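Local atomic coordinates of terminase large subunit (Thermus phage G20c, PDB entry 5M1P), a protein that acts as an ATP-driven motor that moves viral DNA into empty capsids and as an endonuclease that cuts the viral genome to start and end packaging. Residues A[23-28]-A[84-89]; A[52-57]-A[61-66]. All coordinates share one frame; numbering follows the deposited sequence.

How the interactions relate
Interactions 1 and 2 lie with their centres about 8 Å apart, on the same side of the centre of the chain, in the RNase H-like nuclease domain. Along the chain, the hairpin 52-57/61-66 is nested inside the loop that 23-28 and 84-89 close. Interaction 2 pairs two central strands of the mixed sheet; interaction 1 ties the end of helix 73-86, which follows strand 61-69 in the chain, to the neighbouring strand 25-27. The contacts meet through two probable hydrogen bonds, Thr24 OG1 to Glu66 OE2 (2.7 Å) and Leu26 N to Leu65 O (2.8 Å). Interaction 1 lies away from the metal site, whereas interaction 2 comes close to it at Phe52.

Interaction 1 of 2, residues A[23-28]-A[84-89]; sequences GTRLVV and SEDYGH
Arg25 on the short strand 25-27 and Asp86 in the last turn of helix 73-86 form a salt bridge between the central sheet of the RNase H-like fold and the end of a helix packed on it. The backbones stay far apart, with 11.6 Å between Val27 CA and Asp86 CA, so long side chains span the gap. Arg25 leaves its strand with CG beside the backbone N and anti to the carbonyl carbon, and is extended from there to NE, which carries the guanidinium across to the helix. Its end grips a single oxygen: Arg25 NH1 donates to Asp86 OD2 at 2.7 Å and Arg25 NH2 donates to the same atom at 2.9 Å. Both bonds are bent, at 150° and 138°, as expected when two N-H groups converge on one acceptor. OD2 sits in the guanidinium plane and is met nearly along its C-O axis, while the planes of carboxylate and guanidinium are turned 63° apart; this is a fork on one oxygen, not a two-oxygen side-by-side pair. Next along the chain, Tyr87, the first residue to leave helical geometry, reaches back toward the sheet. Its OH lies 4.1 Å from Val27 CG1 in loose packing, and hydrogen-bonds to the carbonyl oxygen of Glu29, which probably helps hold the end of the ring. The Tyr87 ring also touches Ala63 and Cys64 of strand 61-69 and meets the ring of Tyr37 at an oblique angle. The Arg25 side chain runs past Cys64 and against Ala82 and Leu83 of helix 73-86, while strand 25-27 itself lies between strands 61-69 and 15-22.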
loop_
_atom_site.group_PDB
_atom_site.type_symbol
_atom_site.label_atom_id
_atom_site.label_comp_id
_atom_site.label_asym_id
_atom_site.label_seq_id
_atom_site.Cartn_x
_atom_site.Cartn_y
_atom_site.Cartn_z
ATOM N N GLY A 23 17.195 -4.018 5.095
ATOM C CA GLY A 23 17.159 -4.447 3.697
ATOM C C GLY A 23 16.028 -3.761 2.953
ATOM O O GLY A 23 15.981 -2.537 2.883
ATOM N N THR A 24 15.102 -4.562 2.422
ATOM C CA THR A 24 13.940 -4.044 1.705
ATOM C C THR A 24 12.809 -3.568 2.626
ATOM O O THR A 24 11.812 -3.038 2.136
ATOM C CB THR A 24 13.386 -5.106 0.730
ATOM O OG1 THR A 24 13.081 -6.305 1.444
ATOM C CG2 THR A 24 14.408 -5.422 -0.360
ATOM N N ARG A 25 12.954 -3.761 3.941
ATOM C CA ARG A 25 11.929 -3.349 4.903
ATOM C C ARG A 25 12.266 -2.054 5.610
ATOM O O ARG A 25 13.408 -1.851 6.015
ATOM C CB ARG A 25 11.740 -4.398 5.986
ATOM C CG ARG A 25 11.305 -5.754 5.488
ATOM C CD ARG A 25 11.004 -6.636 6.679
ATOM N NE ARG A 25 10.513 -7.940 6.287
ATOM C CZ ARG A 25 10.001 -8.835 7.131
ATOM N NH1 ARG A 25 9.915 -8.575 8.434
ATOM N NH2 ARG A 25 9.559 -9.999 6.674
ATOM N N LEU A 26 11.253 -1.218 5.796
ATOM C CA LEU A 26 11.307 -0.111 6.738
ATOM C C LEU A 26 10.483 -0.518 7.945
ATOM O O LEU A 26 9.260 -0.591 7.858
ATOM C CB LEU A 26 10.735 1.161 6.116
ATOM C CG LEU A 26 11.364 1.621 4.797
ATOM C CD1 LEU A 26 10.909 3.036 4.456
ATOM C CD2 LEU A 26 12.875 1.498 4.813
ATOM N N VAL A 27 11.137 -0.769 9.074
ATOM C CA VAL A 27 10.456 -1.343 10.233
ATOM C C VAL A 27 10.276 -0.239 11.245
ATOM O O VAL A 27 11.255 0.272 11.785
ATOM C CB VAL A 27 11.243 -2.510 10.867
ATOM C CG1 VAL A 27 10.449 -3.136 12.019
ATOM C CG2 VAL A 27 11.546 -3.567 9.815
ATOM N N VAL A 28 9.019 0.127 11.485
ATOM C CA VAL A 28 8.661 1.129 12.483
ATOM C C VAL A 28 8.559 0.461 13.846
ATOM O O VAL A 28 9.085 0.960 14.850
ATOM C CB VAL A 28 7.330 1.825 12.135
ATOM C CG1 VAL A 28 6.916 2.777 13.245
ATOM C CG2 VAL A 28 7.481 2.605 10.835
ATOM N N SER A 84 3.411 -11.574 6.698
ATOM C CA SER A 84 2.178 -12.019 7.316
ATOM C C SER A 84 2.478 -12.813 8.589
ATOM O O SER A 84 1.908 -12.538 9.644
ATOM C CB SER A 84 1.365 -12.873 6.350
ATOM O OG SER A 84 0.241 -13.431 6.992
ATOM N N GLU A 85 3.393 -13.772 8.481
ATOM C CA GLU A 85 3.764 -14.591 9.628
ATOM C C GLU A 85 4.411 -13.759 10.740
ATOM O O GLU A 85 4.101 -13.954 11.915
ATOM C CB GLU A 85 4.668 -15.751 9.188
ATOM C CG GLU A 85 3.928 -16.819 8.389
ATOM C CD GLU A 85 4.823 -17.944 7.904
ATOM O OE1 GLU A 85 4.323 -18.786 7.129
ATOM O OE2 GLU A 85 6.026 -17.984 8.254
ATOM N N ASP A 86 5.270 -12.807 10.368
ATOM C CA ASP A 86 5.926 -11.949 11.351
ATOM C C ASP A 86 4.900 -11.172 12.169
ATOM O O ASP A 86 5.106 -10.952 13.351
ATOM C CB ASP A 86 6.855 -10.932 10.680
ATOM C CG ASP A 86 8.127 -11.548 10.069
ATOM O OD1 ASP A 86 8.477 -12.710 10.333
ATOM O OD2 ASP A 86 8.798 -10.825 9.313
ATOM N N TYR A 87 3.814 -10.739 11.529
ATOM C CA TYR A 87 2.752 -9.962 12.185
ATOM C C TYR A 87 1.493 -10.779 12.514
ATOM O O TYR A 87 0.354 -10.306 12.403
ATOM C CB TYR A 87 2.474 -8.691 11.374
ATOM C CG TYR A 87 3.621 -7.712 11.489
ATOM C CD1 TYR A 87 4.707 -7.747 10.607
ATOM C CD2 TYR A 87 3.646 -6.775 12.510
ATOM C CE1 TYR A 87 5.769 -6.858 10.738
ATOM C CE2 TYR A 87 4.692 -5.888 12.632
ATOM C CZ TYR A 87 5.758 -5.933 11.754
ATOM O OH TYR A 87 6.806 -5.061 11.890
ATOM N N GLY A 88 1.716 -12.003 12.989
ATOM C CA GLY A 88 0.658 -12.807 13.595
ATOM C C GLY A 88 -0.348 -13.355 12.609
ATOM O O GLY A 88 -1.552 -13.349 12.875
ATOM N N HIS A 89 0.155 -13.795 11.456
ATOM C CA HIS A 89 -0.666 -14.208 10.317
ATOM C C HIS A 89 -1.592 -13.090 9.888
ATOM O O HIS A 89 -2.791 -13.278 9.705
ATOM C CB HIS A 89 -1.433 -15.504 10.615
ATOM C CG HIS A 89 -0.541 -16.687 10.787
ATOM N ND1 HIS A 89 -0.264 -17.236 12.018
ATOM C CD2 HIS A 89 0.168 -17.404 9.883
ATOM C CE1 HIS A 89 0.565 -18.254 11.864
ATOM N NE2 HIS A 89 0.840 -18.379 10.578
#

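Interaction 2 of 2, residues A[52-57]-A[61-66]; sequences FSVLDL and AIACLE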
loop_
_atom_site.group_PDB
_atom_site.type_symbol
_atom_site.label_atom_id
_atom_site.label_comp_id
_atom_site.label_asym_id
_atom_site.label_seq_id
_atom_site.Cartn_x
_atom_site.Cartn_y
_atom_site.Cartn_z
ATOM N N PHE A 52 4.438 -3.661 0.105
ATOM C CA PHE A 52 3.632 -4.346 1.106
ATOM C C PHE A 52 3.637 -3.485 2.359
ATOM O O PHE A 52 4.697 -3.242 2.921
ATOM C CB PHE A 52 4.200 -5.741 1.425
ATOM C CG PHE A 52 4.469 -6.606 0.216
ATOM C CD1 PHE A 52 3.645 -6.564 -0.901
ATOM C CD2 PHE A 52 5.545 -7.486 0.212
ATOM C CE1 PHE A 52 3.892 -7.358 -2.007
ATOM C CE2 PHE A 52 5.786 -8.291 -0.891
ATOM C CZ PHE A 52 4.969 -8.222 -2.000
ATOM N N SER A 53 2.458 -3.026 2.774
ATOM C CA SER A 53 2.322 -2.097 3.892
ATOM C C SER A 53 1.593 -2.784 5.038
ATOM O O SER A 53 0.403 -3.054 4.935
ATOM C CB SER A 53 1.559 -0.855 3.455
ATOM O OG SER A 53 2.275 -0.149 2.459
ATOM N N VAL A 54 2.302 -3.021 6.134
ATOM C CA VAL A 54 1.745 -3.664 7.313
ATOM C C VAL A 54 1.122 -2.600 8.212
ATOM O O VAL A 54 1.837 -1.739 8.738
ATOM C CB VAL A 54 2.827 -4.437 8.093
ATOM C CG1 VAL A 54 2.190 -5.193 9.245
ATOM C CG2 VAL A 54 3.586 -5.410 7.199
ATOM N N LEU A 55 -0.198 -2.679 8.386
ATOM C CA LEU A 55 -0.987 -1.740 9.178
ATOM C C LEU A 55 -1.479 -2.384 10.457
ATOM O O LEU A 55 -2.104 -3.430 10.434
ATOM C CB LEU A 55 -2.181 -1.263 8.362
ATOM C CG LEU A 55 -3.167 -0.321 9.045
ATOM C CD1 LEU A 55 -2.472 0.934 9.552
ATOM C CD2 LEU A 55 -4.266 0.043 8.071
ATOM N N ASP A 56 -1.165 -1.751 11.573
ATOM C CA ASP A 56 -1.718 -2.130 12.866
ATOM C C ASP A 56 -3.143 -1.565 12.922
ATOM O O ASP A 56 -3.340 -0.336 12.979
ATOM C CB ASP A 56 -0.837 -1.537 13.966
ATOM C CG ASP A 56 -1.295 -1.886 15.366
ATOM O OD1 ASP A 56 -2.514 -2.032 15.609
ATOM O OD2 ASP A 56 -0.419 -1.944 16.253
ATOM N N LEU A 57 -4.136 -2.449 12.866
ATOM C CA LEU A 57 -5.533 -2.023 12.814
ATOM C C LEU A 57 -6.069 -1.530 14.162
ATOM O O LEU A 57 -7.142 -0.927 14.209
ATOM C CB LEU A 57 -6.410 -3.148 12.261
ATOM C CG LEU A 57 -6.202 -3.488 10.786
ATOM C CD1 LEU A 57 -6.901 -4.788 10.429
ATOM C CD2 LEU A 57 -6.680 -2.374 9.882
ATOM N N ALA A 61 -1.466 2.757 12.616
ATOM C CA ALA A 61 -0.098 3.062 12.216
ATOM C C ALA A 61 0.519 1.952 11.385
ATOM O O ALA A 61 0.338 0.771 11.668
ATOM C CB ALA A 61 0.761 3.334 13.439
ATOM N N ILE A 62 1.255 2.344 10.353
ATOM C CA ILE A 62 2.065 1.413 9.597
ATOM C C ILE A 62 3.207 0.938 10.494
ATOM O O ILE A 62 3.957 1.748 11.063
ATOM C CB ILE A 62 2.617 2.059 8.307
ATOM C CG1 ILE A 62 1.475 2.435 7.353
ATOM C CG2 ILE A 62 3.650 1.164 7.637
ATOM C CD1 ILE A 62 0.635 1.269 6.877
ATOM N N ALA A 63 3.304 -0.377 10.654
ATOM C CA ALA A 63 4.349 -1.011 11.461
ATOM C C ALA A 63 5.572 -1.362 10.632
ATOM O O ALA A 63 6.689 -1.403 11.149
ATOM C CB ALA A 63 3.803 -2.265 12.123
ATOM N N CYS A 64 5.374 -1.646 9.338
ATOM C CA CYS A 64 6.450 -2.091 8.468
ATOM C C CYS A 64 6.018 -1.848 7.033
ATOM O O CYS A 64 4.837 -2.029 6.713
ATOM C CB CYS A 64 6.692 -3.583 8.700
ATOM S SG CYS A 64 8.096 -4.239 7.790
ATOM N N LEU A 65 6.947 -1.420 6.191
ATOM C CA LEU A 65 6.671 -1.274 4.768
ATOM C C LEU A 65 7.816 -1.895 3.999
ATOM O O LEU A 65 8.961 -1.538 4.229
ATOM C CB LEU A 65 6.512 0.205 4.424
ATOM C CG LEU A 65 6.098 0.464 2.964
ATOM C CD1 LEU A 65 5.138 1.642 2.907
ATOM C CD2 LEU A 65 7.284 0.685 2.043
ATOM N N GLU A 66 7.511 -2.835 3.107
ATOM C CA GLU A 66 8.525 -3.498 2.299
ATOM C C GLU A 66 8.307 -3.099 0.859
ATOM O O GLU A 66 7.172 -3.118 0.378
ATOM C CB GLU A 66 8.454 -5.020 2.458
ATOM C CG GLU A 66 9.581 -5.744 1.737
ATOM C CD GLU A 66 9.808 -7.161 2.219
ATOM O OE1 GLU A 66 8.960 -7.706 2.944
ATOM O OE2 GLU A 66 10.872 -7.726 1.880
#
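The ring of Phe52 has Glu66 OE1 near its plane at one edge, a distant approach of 4.4 Å from Phe52 CD2; around the ring pack Leu80 and Leu83 of helix 73-86 and Ile39 and Ala41 of strand 37-42. Strands 37-42, 49-56 and 61-69 are consecutive antiparallel strands of the RNase H-like sheet, and the hairpin of the last two is its middle pair. Phe52 and Glu66 exchange two nearly straight main-chain hydrogen bonds, Phe52 N to Glu66 O and Glu66 N to Phe52 O, each 2.8 Å; Asp56 N to Ala61 O closes the other end. Between them lies a classic beta bulge: Ala63 and Cys64 both lie opposite Val54, which donates from N to Cys64 O at 2.8 Å and accepts at O from Ala63 N at 2.8 Å. The register shifts by one residue there, so that Leu55 pairs with Ile62. Val54 CG1 is anti to the backbone N (chi1 -175°), which leaves CG2 turned to Cys64 CB at 3.9 Å, on the face that Tyr87 covers. On the other face, Leu55 CB meets Ile62 CD1 at 4.1 Å, and Leu65 CD1 comes to 3.4 Å from Ser53 OG, which is hydrogen-bonded to Ser181 of helix 177-186. The hairpin is thus wedged between two helices, with the Phe52 side chain about 8 Å from the bound calcium. Glu66 pairs with the Thr24 hydroxyl and, weakly, with Arg25. Asp56 OD1 takes the Asp58 and Thr59 amides and OD2 the His35 bond, which would probably help keep this buried acid ionised.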